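Local coordinates for protein agarase (Microbulbifer thermotolerans, PDB 3WZ1) that hydrolyses the beta-1,4 linkages of agarose as an endo-acting beta-agarase of glycoside hydrolase family 16, releasing mainly neoagarotetraose, at residues S138-Q143 / D253-D258; E144-R149 / Q241-D246; A12-G15 / T19-L22; G190-W193 / L199-Y202; A36-R41 / H65-S70. All coordinates share one frame; numbering follows the deposited sequence.

Contact 1: residues S138-Q143 / D253-D258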
# COMPACT_ATOMS: atom_id res chain seq x y z
N SER A 138 -10.96 5.31 9.61
CA SER A 138 -12.25 5.42 10.31
C SER A 138 -12.40 6.65 11.20
O SER A 138 -11.55 6.89 12.06
CB SER A 138 -12.46 4.21 11.20
OG SER A 138 -13.75 4.31 11.77
N ASP A 139 -13.53 7.33 11.04
CA ASP A 139 -13.93 8.43 11.92
C ASP A 139 -14.80 7.94 13.09
O ASP A 139 -15.42 8.77 13.78
CB ASP A 139 -14.63 9.54 11.11
CG ASP A 139 -16.00 9.12 10.52
OD1 ASP A 139 -16.45 7.98 10.77
OD2 ASP A 139 -16.59 9.95 9.78
N ARG A 140 -14.85 6.63 13.35
CA ARG A 140 -15.62 6.12 14.49
C ARG A 140 -15.16 6.77 15.78
O ARG A 140 -13.96 6.93 16.01
CB ARG A 140 -15.43 4.62 14.70
CG ARG A 140 -16.24 3.74 13.77
CD ARG A 140 -16.02 2.30 14.19
NE ARG A 140 -16.59 1.33 13.25
CZ ARG A 140 -16.53 0.03 13.43
NH1 ARG A 140 -15.96 -0.52 14.50
NH2 ARG A 140 -17.06 -0.76 12.50
N PRO A 141 -16.10 7.12 16.66
CA PRO A 141 -15.64 7.48 18.00
C PRO A 141 -14.82 6.37 18.66
O PRO A 141 -15.23 5.21 18.63
CB PRO A 141 -16.95 7.73 18.78
CG PRO A 141 -17.99 7.98 17.75
CD PRO A 141 -17.57 7.18 16.53
N GLY A 142 -13.68 6.70 19.25
CA GLY A 142 -12.79 5.71 19.82
C GLY A 142 -11.71 5.19 18.87
O GLY A 142 -10.91 4.31 19.27
N GLN A 143 -11.75 5.68 17.62
CA GLN A 143 -10.71 5.36 16.62
C GLN A 143 -9.89 6.56 16.22
O GLN A 143 -9.10 6.48 15.25
CB GLN A 143 -11.34 4.76 15.35
CG GLN A 143 -11.96 3.40 15.56
CD GLN A 143 -10.97 2.39 16.07
OE1 GLN A 143 -9.94 2.13 15.44
NE2 GLN A 143 -11.24 1.82 17.24
N ASP A 253 -22.60 -3.27 8.36
CA ASP A 253 -23.35 -3.17 7.13
C ASP A 253 -23.64 -1.71 6.74
O ASP A 253 -23.60 -1.35 5.58
CB ASP A 253 -24.71 -3.89 7.24
CG ASP A 253 -24.58 -5.39 7.34
OD1 ASP A 253 -23.47 -5.95 7.31
OD2 ASP A 253 -25.64 -6.05 7.44
N ALA A 254 -23.92 -0.86 7.73
CA ALA A 254 -24.23 0.53 7.47
C ALA A 254 -23.02 1.27 6.88
O ALA A 254 -23.17 2.07 5.96
CB ALA A 254 -24.70 1.23 8.74
N GLU A 255 -21.83 0.97 7.38
CA GLU A 255 -20.60 1.56 6.85
C GLU A 255 -20.34 1.08 5.42
O GLU A 255 -20.04 1.86 4.52
CB GLU A 255 -19.42 1.21 7.75
CG GLU A 255 -19.41 1.96 9.07
CD GLU A 255 -18.44 1.43 10.08
OE1 GLU A 255 -17.99 0.27 9.97
OE2 GLU A 255 -18.10 2.19 11.01
N LEU A 256 -20.50 -0.22 5.20
CA LEU A 256 -20.23 -0.80 3.88
C LEU A 256 -21.19 -0.30 2.81
O LEU A 256 -20.85 -0.25 1.64
CB LEU A 256 -20.30 -2.33 3.96
CG LEU A 256 -19.15 -2.96 4.73
CD1 LEU A 256 -19.52 -4.37 5.13
CD2 LEU A 256 -17.88 -2.95 3.90
N ALA A 257 -22.40 0.06 3.24
CA ALA A 257 -23.39 0.59 2.34
C ALA A 257 -23.25 2.06 2.02
O ALA A 257 -23.92 2.54 1.11
CB ALA A 257 -24.77 0.30 2.88
N ASP A 258 -22.40 2.76 2.76
CA ASP A 258 -22.23 4.22 2.62
C ASP A 258 -21.20 4.60 1.54
O ASP A 258 -20.01 4.41 1.75
CB ASP A 258 -21.84 4.80 3.98
CG ASP A 258 -21.82 6.31 3.99
OD1 ASP A 258 -21.86 6.89 2.92
OD2 ASP A 258 -21.77 6.87 5.10
O HOH W 1 -15.65 3.61 10.00
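Arg140 lays the edge of its guanidinium group against the carboxylate of Glu255. The grip is side-on: NE of Arg140 donates to OE2 of Glu255 at 2.8 Å, and NH2 of Arg140 donates to OE1 of Glu255 at 2.9 Å. Both bonds are nearly straight, and both acceptors lie close to the guanidinium plane. OE2 uses its syn lone pair. The two flat groups are nearly coplanar, 23° apart, although the side chains cross at about a right angle. The arginine chain, extended from CG to NE, carries the charge across to the helix. Arg140 begins a type II beta turn that ends at Gln143. Glu255 stands on the short helix 253-256, so the salt bridge ties the loop after strand 128-135 to that helix in the jelly-roll catalytic domain. A leucine in place of Arg140 would probably leave the buried carboxylate of Glu255 without the two N-H groups that grip its oxygens. Ser138 OG accepts from Arg140 N at 3.0 Å, closing an ST turn. A water bonded to Ser138 OG also donates to Glu255 OE2, at 3.0 Å. Arg140 NH2 also donates to the backbone O of Thr250, and Glu255 OE1 accepts from Thr252 N.

Contact 2: residues E144-R149 / Q241-D246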
# COMPACT_ATOMS: atom_id res chain seq x y z
N GLU A 144 -10.01 7.67 16.95
CA GLU A 144 -9.35 8.89 16.58
C GLU A 144 -7.81 8.74 16.50
O GLU A 144 -7.18 9.33 15.63
CB GLU A 144 -9.73 10.01 17.55
CG GLU A 144 -11.22 10.37 17.48
CD GLU A 144 -12.13 9.57 18.40
OE1 GLU A 144 -11.70 8.62 19.12
OE2 GLU A 144 -13.33 9.91 18.46
N TRP A 145 -7.24 7.93 17.38
CA TRP A 145 -5.79 7.75 17.38
C TRP A 145 -5.34 7.17 16.03
O TRP A 145 -4.40 7.66 15.40
CB TRP A 145 -5.33 6.80 18.50
CG TRP A 145 -3.84 6.75 18.64
CD1 TRP A 145 -3.07 7.60 19.40
CD2 TRP A 145 -2.93 5.85 18.01
NE1 TRP A 145 -1.76 7.27 19.29
CE2 TRP A 145 -1.63 6.20 18.44
CE3 TRP A 145 -3.07 4.76 17.14
CZ2 TRP A 145 -0.50 5.52 18.02
CZ3 TRP A 145 -1.93 4.08 16.74
CH2 TRP A 145 -0.67 4.46 17.17
N TYR A 146 -6.05 6.14 15.56
CA TYR A 146 -5.68 5.52 14.29
C TYR A 146 -5.91 6.44 13.09
O TYR A 146 -5.14 6.43 12.12
CB TYR A 146 -6.41 4.19 14.09
CG TYR A 146 -5.87 3.11 15.00
CD1 TYR A 146 -4.70 2.43 14.68
CD2 TYR A 146 -6.49 2.78 16.21
CE1 TYR A 146 -4.15 1.48 15.52
CE2 TYR A 146 -5.96 1.80 17.04
CZ TYR A 146 -4.79 1.14 16.69
OH TYR A 146 -4.27 0.17 17.51
N ALA A 147 -6.94 7.26 13.15
CA ALA A 147 -7.25 8.18 12.07
C ALA A 147 -6.18 9.25 11.85
O ALA A 147 -6.09 9.84 10.78
CB ALA A 147 -8.60 8.83 12.32
N GLU A 148 -5.37 9.49 12.87
CA GLU A 148 -4.25 10.44 12.77
C GLU A 148 -2.91 9.78 12.47
O GLU A 148 -1.88 10.48 12.50
CB GLU A 148 -4.18 11.31 14.03
CG GLU A 148 -5.39 12.22 14.12
CD GLU A 148 -5.50 13.04 15.38
OE1 GLU A 148 -4.56 13.06 16.19
OE2 GLU A 148 -6.56 13.67 15.55
N ARG A 149 -2.90 8.50 12.12
CA ARG A 149 -1.65 7.74 12.00
C ARG A 149 -1.52 7.06 10.62
O ARG A 149 -2.51 6.60 10.06
CB ARG A 149 -1.59 6.69 13.13
CG ARG A 149 -1.83 7.24 14.55
CD ARG A 149 -0.53 7.40 15.29
NE ARG A 149 -0.33 8.41 16.36
CZ ARG A 149 -1.17 9.29 16.93
NH1 ARG A 149 -2.47 9.42 16.68
NH2 ARG A 149 -0.64 10.09 17.84
N GLN A 241 -8.21 -6.96 8.32
CA GLN A 241 -7.04 -7.65 8.85
C GLN A 241 -7.37 -8.37 10.14
O GLN A 241 -8.18 -7.88 10.94
CB GLN A 241 -5.89 -6.67 9.05
CG GLN A 241 -5.46 -6.00 7.74
CD GLN A 241 -4.31 -5.03 7.89
OE1 GLN A 241 -4.13 -4.39 8.95
NE2 GLN A 241 -3.53 -4.89 6.83
N ASN A 242 -6.75 -9.52 10.35
CA ASN A 242 -7.09 -10.34 11.51
C ASN A 242 -6.88 -9.64 12.86
O ASN A 242 -7.71 -9.79 13.75
CB ASN A 242 -6.30 -11.64 11.54
CG ASN A 242 -6.77 -12.63 10.50
OD1 ASN A 242 -7.64 -13.48 10.75
ND2 ASN A 242 -6.21 -12.52 9.34
N TRP A 243 -5.82 -8.86 13.00
CA TRP A 243 -5.56 -8.20 14.29
C TRP A 243 -6.70 -7.24 14.65
O TRP A 243 -6.86 -6.88 15.81
CB TRP A 243 -4.19 -7.47 14.32
CG TRP A 243 -4.17 -6.22 13.53
CD1 TRP A 243 -4.10 -6.09 12.16
CD2 TRP A 243 -4.25 -4.89 14.05
NE1 TRP A 243 -4.13 -4.77 11.81
CE2 TRP A 243 -4.23 -4.01 12.95
CE3 TRP A 243 -4.32 -4.36 15.34
CZ2 TRP A 243 -4.28 -2.63 13.09
CZ3 TRP A 243 -4.37 -2.98 15.49
CH2 TRP A 243 -4.36 -2.13 14.36
N ARG A 244 -7.49 -6.82 13.64
CA ARG A 244 -8.67 -6.01 13.87
C ARG A 244 -9.92 -6.89 14.05
O ARG A 244 -10.56 -6.85 15.11
CB ARG A 244 -8.87 -5.01 12.73
CG ARG A 244 -7.62 -4.17 12.40
CD ARG A 244 -7.96 -2.72 12.15
NE ARG A 244 -8.07 -1.98 13.40
CZ ARG A 244 -8.52 -0.74 13.52
NH1 ARG A 244 -8.55 -0.18 14.73
NH2 ARG A 244 -8.96 -0.05 12.47
N SER A 245 -10.30 -7.66 13.03
CA SER A 245 -11.59 -8.34 13.04
C SER A 245 -11.64 -9.57 13.95
O SER A 245 -12.73 -9.93 14.41
CB SER A 245 -12.05 -8.75 11.63
OG SER A 245 -11.10 -9.57 10.99
N ASP A 246 -10.50 -10.20 14.23
CA ASP A 246 -10.49 -11.31 15.20
C ASP A 246 -10.89 -10.75 16.56
O ASP A 246 -11.37 -11.49 17.43
CB ASP A 246 -9.11 -11.94 15.41
CG ASP A 246 -8.63 -12.78 14.23
OD1 ASP A 246 -9.38 -13.00 13.27
OD2 ASP A 246 -7.45 -13.21 14.29
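Tyr146 meets two residues of the facing helix, Trp243 and Arg244. Arg244 comes over one face of the tyrosine ring, its CZ 4.9 Å from the ring centroid of Tyr146 and only 10° off the normal, a cation-pi contact. The Arg244 chain bends at chi2 and chi3 (83°), which brings NH1 over the rim of that face, 3.9 Å from CD2 of Tyr146. The side chains of Tyr146 and Trp243 point at each other from opposite directions, and Tyr146 OH lies at the edge of the indole. CZ3 of Trp243 is 3.7 Å from OH of Tyr146, and its CH2 is 3.8 Å from CE1 of Tyr146. The ring pair is oblique, planes 55° apart, neither stacked nor edge-to-face. Tyr146 lies on the weakly bonded helix 144-147; Trp243 and Arg244 lie on helix 242-245, after strand 232-239 of the GH16 jelly roll. An alanine at Tyr146 would probably open a gap beside the Trp243 ring and take the aromatic face away from the Arg244 guanidinium. Further out, CE3 of Trp145 lies 3.7 Å above the other face of Tyr146. Arg244 is held by Gln143 OE1, which accepts from NH1, and by Val114 O, which accepts from NH2. Trp243 NE1 donates to OE1 of Gln241 at 2.9 Å, in the indole plane. Gln241 OE1 also bonds Tyr136 OH, and its NE2 bonds Glu134, the predicted proton donor. The side chain of Trp243 is about 6 Å from that of Glu134, consistent with a place at the edge of the active-site cleft.

Contact 3: residues A12-G15 / T19-L22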
# COMPACT_ATOMS: atom_id res chain seq x y z
N ALA A 12 13.70 11.58 -2.33
CA ALA A 12 14.88 10.78 -2.03
C ALA A 12 16.06 11.20 -2.93
O ALA A 12 15.86 11.83 -3.97
CB ALA A 12 14.55 9.30 -2.20
N ASN A 13 17.25 10.82 -2.49
CA ASN A 13 18.51 11.13 -3.18
C ASN A 13 18.95 9.90 -3.98
O ASN A 13 19.17 8.82 -3.40
CB ASN A 13 19.55 11.46 -2.12
CG ASN A 13 20.92 11.83 -2.69
OD1 ASN A 13 21.21 11.67 -3.87
ND2 ASN A 13 21.78 12.31 -1.80
N PRO A 14 19.09 10.04 -5.31
CA PRO A 14 19.43 8.90 -6.15
C PRO A 14 20.92 8.57 -6.12
O PRO A 14 21.33 7.57 -6.70
CB PRO A 14 19.01 9.36 -7.54
CG PRO A 14 19.24 10.81 -7.51
CD PRO A 14 18.92 11.26 -6.12
N GLY A 15 21.71 9.44 -5.48
CA GLY A 15 23.16 9.32 -5.45
C GLY A 15 23.81 10.38 -6.33
O GLY A 15 23.26 10.79 -7.35
N THR A 19 20.17 10.44 -11.42
CA THR A 19 18.88 11.08 -11.54
C THR A 19 17.79 10.01 -11.48
O THR A 19 18.07 8.83 -11.61
CB THR A 19 18.83 11.91 -12.83
OG1 THR A 19 17.65 12.74 -12.84
CG2 THR A 19 18.87 11.01 -14.07
N TRP A 20 16.56 10.43 -11.25
CA TRP A 20 15.43 9.51 -11.15
C TRP A 20 14.80 9.32 -12.51
O TRP A 20 14.34 10.29 -13.13
CB TRP A 20 14.38 10.05 -10.20
CG TRP A 20 14.83 10.10 -8.77
CD1 TRP A 20 15.09 11.22 -8.03
CD2 TRP A 20 15.11 8.99 -7.91
NE1 TRP A 20 15.49 10.88 -6.78
CE2 TRP A 20 15.50 9.52 -6.66
CE3 TRP A 20 15.03 7.60 -8.06
CZ2 TRP A 20 15.85 8.71 -5.58
CZ3 TRP A 20 15.35 6.80 -6.98
CH2 TRP A 20 15.75 7.36 -5.75
N GLU A 21 14.73 8.07 -12.94
CA GLU A 21 14.11 7.70 -14.19
C GLU A 21 12.76 7.01 -13.93
O GLU A 21 12.68 6.05 -13.16
CB GLU A 21 15.03 6.76 -14.96
CG GLU A 21 14.55 6.33 -16.34
CD GLU A 21 15.67 5.67 -17.11
OE1 GLU A 21 16.51 6.38 -17.68
OE2 GLU A 21 15.75 4.43 -17.10
N LEU A 22 11.72 7.49 -14.60
CA LEU A 22 10.39 6.93 -14.41
C LEU A 22 10.31 5.51 -14.89
O LEU A 22 10.68 5.20 -16.06
CB LEU A 22 9.35 7.77 -15.15
CG LEU A 22 7.87 7.44 -14.89
CD1 LEU A 22 7.38 7.98 -13.55
CD2 LEU A 22 7.05 8.02 -16.04
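Trp20 NE1 donates to the backbone O of Ala12 at 3.0 Å. The oxygen lies close to the indole plane, but the bond is bent to 145° at the hydrogen. On the acceptor side, the donor stands well above the carbonyl plane of Ala12. Trp20 lies on the edge strand 18-22 of the jelly roll, which pairs with strand 264-276. The N-terminal loop 12-15 folds back against it, so the contact closes a tight local loop. Pro14 packs over one face of the indole. Its CB is 3.8 Å from the centroid of the six-membered ring of Trp20, 20° off the ring normal, a CH-pi contact. CG of Pro14 stands almost straight above NE1 of Trp20, at 3.8 Å, while CD lies just beyond the rim, 3.5 Å from NE1. Trp20 has CG anti to its carbonyl carbon, chi1 -66°, which turns the indole from the strand toward the loop. Tyr192 meets Trp20 edge-to-face, and Pro274 touches both Pro14 and Trp20. The loop is shaped by an Asx turn, in which OD1 of Asn13 accepts from Gly15 N at 2.8 Å. At the rim of the indole, CB of Ala12 rests 3.7 Å from CZ2 of Trp20.

Contact 4: residues G190-W193 / L199-Y202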
# COMPACT_ATOMS: atom_id res chain seq x y z
N GLY A 190 5.63 7.68 0.13
CA GLY A 190 6.60 6.95 -0.66
C GLY A 190 7.66 6.27 0.17
O GLY A 190 7.92 6.64 1.32
N VAL A 191 8.25 5.21 -0.39
CA VAL A 191 9.42 4.59 0.22
C VAL A 191 10.55 4.54 -0.80
O VAL A 191 10.34 4.20 -1.98
CB VAL A 191 9.12 3.17 0.76
CG1 VAL A 191 10.39 2.45 1.24
CG2 VAL A 191 8.14 3.25 1.91
N TYR A 192 11.76 4.89 -0.34
CA TYR A 192 12.95 4.55 -1.08
C TYR A 192 13.45 3.23 -0.55
O TYR A 192 13.95 3.15 0.58
CB TYR A 192 14.04 5.61 -0.96
CG TYR A 192 15.26 5.37 -1.86
CD1 TYR A 192 15.19 4.57 -3.00
CD2 TYR A 192 16.48 5.98 -1.57
CE1 TYR A 192 16.29 4.37 -3.81
CE2 TYR A 192 17.57 5.81 -2.40
CZ TYR A 192 17.47 5.00 -3.51
OH TYR A 192 18.58 4.83 -4.34
N TRP A 193 13.25 2.19 -1.36
CA TRP A 193 13.80 0.88 -1.10
C TRP A 193 15.18 0.90 -1.76
O TRP A 193 15.33 0.59 -2.94
CB TRP A 193 12.89 -0.18 -1.69
CG TRP A 193 13.35 -1.61 -1.61
CD1 TRP A 193 14.27 -2.16 -0.78
CD2 TRP A 193 12.83 -2.68 -2.40
NE1 TRP A 193 14.38 -3.51 -1.00
CE2 TRP A 193 13.51 -3.86 -2.02
CE3 TRP A 193 11.86 -2.76 -3.42
CZ2 TRP A 193 13.23 -5.09 -2.59
CZ3 TRP A 193 11.61 -3.97 -4.01
CH2 TRP A 193 12.28 -5.13 -3.58
N LEU A 199 15.50 1.28 4.15
CA LEU A 199 14.24 1.90 3.70
C LEU A 199 14.11 3.32 4.24
O LEU A 199 14.38 3.58 5.42
CB LEU A 199 13.07 1.10 4.26
CG LEU A 199 13.01 -0.39 3.92
CD1 LEU A 199 11.81 -0.99 4.61
CD2 LEU A 199 12.91 -0.64 2.42
N GLU A 200 13.63 4.22 3.39
CA GLU A 200 13.29 5.58 3.80
C GLU A 200 11.84 5.88 3.49
O GLU A 200 11.40 5.68 2.36
CB GLU A 200 14.17 6.62 3.11
CG GLU A 200 15.65 6.48 3.42
CD GLU A 200 16.56 7.25 2.48
OE1 GLU A 200 16.10 7.87 1.50
OE2 GLU A 200 17.79 7.22 2.74
N TYR A 201 11.10 6.38 4.48
CA TYR A 201 9.68 6.72 4.30
C TYR A 201 9.47 8.22 4.17
O TYR A 201 9.99 9.00 5.00
CB TYR A 201 8.84 6.21 5.46
CG TYR A 201 8.77 4.69 5.54
CD1 TYR A 201 9.81 3.96 6.09
CD2 TYR A 201 7.68 3.99 5.03
CE1 TYR A 201 9.76 2.58 6.14
CE2 TYR A 201 7.62 2.60 5.09
CZ TYR A 201 8.66 1.90 5.64
OH TYR A 201 8.66 0.51 5.71
N TYR A 202 8.67 8.62 3.19
CA TYR A 202 8.40 10.02 2.90
C TYR A 202 6.89 10.28 2.87
O TYR A 202 6.14 9.54 2.23
CB TYR A 202 8.99 10.40 1.55
CG TYR A 202 10.50 10.29 1.48
CD1 TYR A 202 11.12 9.07 1.24
CD2 TYR A 202 11.29 11.41 1.61
CE1 TYR A 202 12.49 8.98 1.15
CE2 TYR A 202 12.66 11.34 1.52
CZ TYR A 202 13.26 10.11 1.30
OH TYR A 202 14.63 10.03 1.22
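Strands 190-193 and 199-202 run antiparallel, the axes of these short segments approaching to 4.6 Å, with Gly190-Tyr202 and Tyr192-Glu200 as hydrogen-bonded pairs. They are parts of the beta hairpin 187-195/198-203 in the jelly roll, and strands 102-109 and 206-212 extend the sheet on its two sides. Each of the two pairs has two backbone bonds, such as Tyr192 N to Glu200 O at 2.8 Å. Val191, Trp193, Leu199 and Tyr201 share one face of the sheet, where Val132 touches Val191, and Ile130 touches Trp193 and Leu199. Val191 and Tyr201 lie side by side. With CG2 of Val191 anti to the carbonyl carbon, that methyl comes tightly against the tyrosine ring, 3.2 Å from CD2 of Tyr201. Leu199 lies alongside Trp193, its CD2 3.8 Å from CD1 of Trp193. Beyond the hairpin, Trp193 NE1 donates to Leu228 O, and Tyr201 OH bonds Ser153 O. The other face carries Tyr192, Glu200 and Tyr202. OE1 of Glu200 lies at the edge of the Tyr192 ring, 3.6 Å from CD2 of Tyr192. The same OE1 accepts from OH of Tyr202 at 2.6 Å, met from above the carboxylate plane.

Contact 5: residues A36-R41 / H65-S70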
# COMPACT_ATOMS: atom_id res chain seq x y z
N ALA A 36 -16.36 -4.45 -14.02
CA ALA A 36 -16.39 -5.72 -14.75
C ALA A 36 -15.72 -5.52 -16.11
O ALA A 36 -16.23 -4.77 -16.94
CB ALA A 36 -17.84 -6.19 -14.94
N GLY A 37 -14.57 -6.17 -16.32
CA GLY A 37 -13.90 -6.14 -17.62
C GLY A 37 -12.74 -5.17 -17.73
O GLY A 37 -11.89 -5.33 -18.60
N LYS A 38 -12.71 -4.16 -16.86
CA LYS A 38 -11.62 -3.20 -16.84
C LYS A 38 -11.38 -2.58 -18.23
O LYS A 38 -12.33 -2.15 -18.88
CB LYS A 38 -10.36 -3.84 -16.23
CG LYS A 38 -10.53 -4.32 -14.79
CD LYS A 38 -10.84 -3.16 -13.85
CE LYS A 38 -10.69 -3.56 -12.38
NZ LYS A 38 -11.75 -4.54 -11.96
N SER A 39 -10.13 -2.50 -18.67
CA SER A 39 -9.79 -1.89 -19.96
C SER A 39 -8.45 -2.40 -20.45
O SER A 39 -7.66 -2.97 -19.70
CB SER A 39 -9.77 -0.38 -19.84
OG SER A 39 -8.55 0.06 -19.26
N THR A 40 -8.19 -2.18 -21.74
CA THR A 40 -6.91 -2.60 -22.30
C THR A 40 -5.76 -1.92 -21.54
O THR A 40 -4.78 -2.57 -21.19
CB THR A 40 -6.85 -2.27 -23.80
OG1 THR A 40 -7.98 -2.87 -24.45
CG2 THR A 40 -5.58 -2.80 -24.40
N ARG A 41 -5.89 -0.63 -21.28
CA ARG A 41 -4.83 0.10 -20.59
C ARG A 41 -4.62 -0.44 -19.17
O ARG A 41 -3.48 -0.57 -18.72
CB ARG A 41 -5.14 1.60 -20.53
CG ARG A 41 -4.11 2.41 -19.76
CD ARG A 41 -3.27 3.28 -20.67
NE ARG A 41 -4.12 4.33 -21.23
CZ ARG A 41 -4.18 5.60 -20.81
NH1 ARG A 41 -3.42 6.03 -19.81
NH2 ARG A 41 -5.01 6.44 -21.42
N HIS A 65 -14.76 -7.03 -9.03
CA HIS A 65 -15.70 -5.94 -9.32
C HIS A 65 -15.72 -4.84 -8.27
O HIS A 65 -16.54 -3.95 -8.33
CB HIS A 65 -17.10 -6.48 -9.55
CG HIS A 65 -17.17 -7.51 -10.63
ND1 HIS A 65 -18.22 -8.39 -10.77
CD2 HIS A 65 -16.29 -7.80 -11.62
CE1 HIS A 65 -17.98 -9.19 -11.80
NE2 HIS A 65 -16.82 -8.86 -12.33
N TYR A 66 -14.80 -4.95 -7.31
CA TYR A 66 -14.62 -3.94 -6.24
C TYR A 66 -13.37 -3.09 -6.48
O TYR A 66 -12.95 -2.34 -5.59
CB TYR A 66 -14.67 -4.61 -4.85
CG TYR A 66 -16.07 -5.08 -4.55
CD1 TYR A 66 -16.61 -6.18 -5.23
CD2 TYR A 66 -16.89 -4.40 -3.66
CE1 TYR A 66 -17.90 -6.59 -4.99
CE2 TYR A 66 -18.20 -4.81 -3.43
CZ TYR A 66 -18.69 -5.92 -4.11
OH TYR A 66 -20.01 -6.31 -3.88
N SER A 67 -12.80 -3.19 -7.67
CA SER A 67 -11.84 -2.20 -8.18
C SER A 67 -12.31 -1.67 -9.52
O SER A 67 -12.93 -2.39 -10.30
CB SER A 67 -10.45 -2.84 -8.32
OG SER A 67 -10.46 -3.96 -9.19
N TYR A 68 -12.03 -0.40 -9.79
CA TYR A 68 -12.33 0.21 -11.09
C TYR A 68 -11.51 1.49 -11.21
O TYR A 68 -11.00 2.00 -10.22
CB TYR A 68 -13.84 0.50 -11.26
CG TYR A 68 -14.45 1.44 -10.27
CD1 TYR A 68 -14.93 0.97 -9.04
CD2 TYR A 68 -14.53 2.79 -10.54
CE1 TYR A 68 -15.50 1.84 -8.12
CE2 TYR A 68 -15.11 3.65 -9.62
CZ TYR A 68 -15.58 3.18 -8.42
OH TYR A 68 -16.13 4.06 -7.50
N VAL A 69 -11.39 1.97 -12.43
CA VAL A 69 -10.67 3.20 -12.71
C VAL A 69 -11.65 4.16 -13.39
O VAL A 69 -12.24 3.82 -14.43
CB VAL A 69 -9.41 2.97 -13.57
CG1 VAL A 69 -8.63 4.28 -13.69
CG2 VAL A 69 -8.52 1.90 -12.96
N SER A 70 -11.80 5.33 -12.81
CA SER A 70 -12.68 6.36 -13.38
C SER A 70 -12.37 7.74 -12.82
O SER A 70 -11.96 7.89 -11.67
CB SER A 70 -14.14 6.03 -13.10
OG SER A 70 -14.99 6.88 -13.89
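His65 offers a face of its imidazole to Ala36. The Ala36 methyl lies over that face, offset toward the rim, with CB 4.2 Å from the ring centroid of His65 and 24° off the normal. This is a CH-pi contact. The nearest ring atom to the methyl is NE2 of His65, 3.9 Å from CB of Ala36. Ser67, the first residue of strand 67-70, is where the polar grip falls. NZ of Lys38 donates to the backbone O of Ser67 at 3.0 Å, from well above the carbonyl plane. It also makes a weak bond to OG of Ser67, at 3.1 Å. Strand 67-70 pairs with strand 73-80 of the jelly roll, so the lysine fastens the loop leading to helix 40-45 onto an outer strand of the sheet. The Lys38 chain bends at chi2 (-63°) and again at chi4 (-68°), which folds the buried ammonium back toward the strand. NZ has its strongest polar partner in Ala35 O and a salt bridge to Glu48 OE1, so these acceptors together probably limit how the ammonium can turn. At Tyr68 the contact is slighter: CE of Lys38 passes 4.3 Å from the backbone N of Tyr68, while the end of the tyrosine leads away. Val69 bonds its backbone to Ala33 and packs its side chain on Phe42 of helix 40-45.

In the fold
From the N terminus, contact 3 comes first and closes a tight loop onto edge strand 18-22. Contact 5 follows and closes a separate loop, joining the lead-in to helix 40-45 to strand 67-70. The remaining three are nested. Contact 1 closes the longest loop, from the turn at 138-143 to helix 253-256. Contact 2 lies inside it, and the two touch where Gln143 OE1 meets Arg244 NH1, a probable hydrogen bond. Contact 4, the hairpin, lies inside contact 2. It also touches contact 3, through Tyr192 and Trp20. Contacts 1 and 3 sit on opposite sides of the chain's centre, with centres about 40 Å apart.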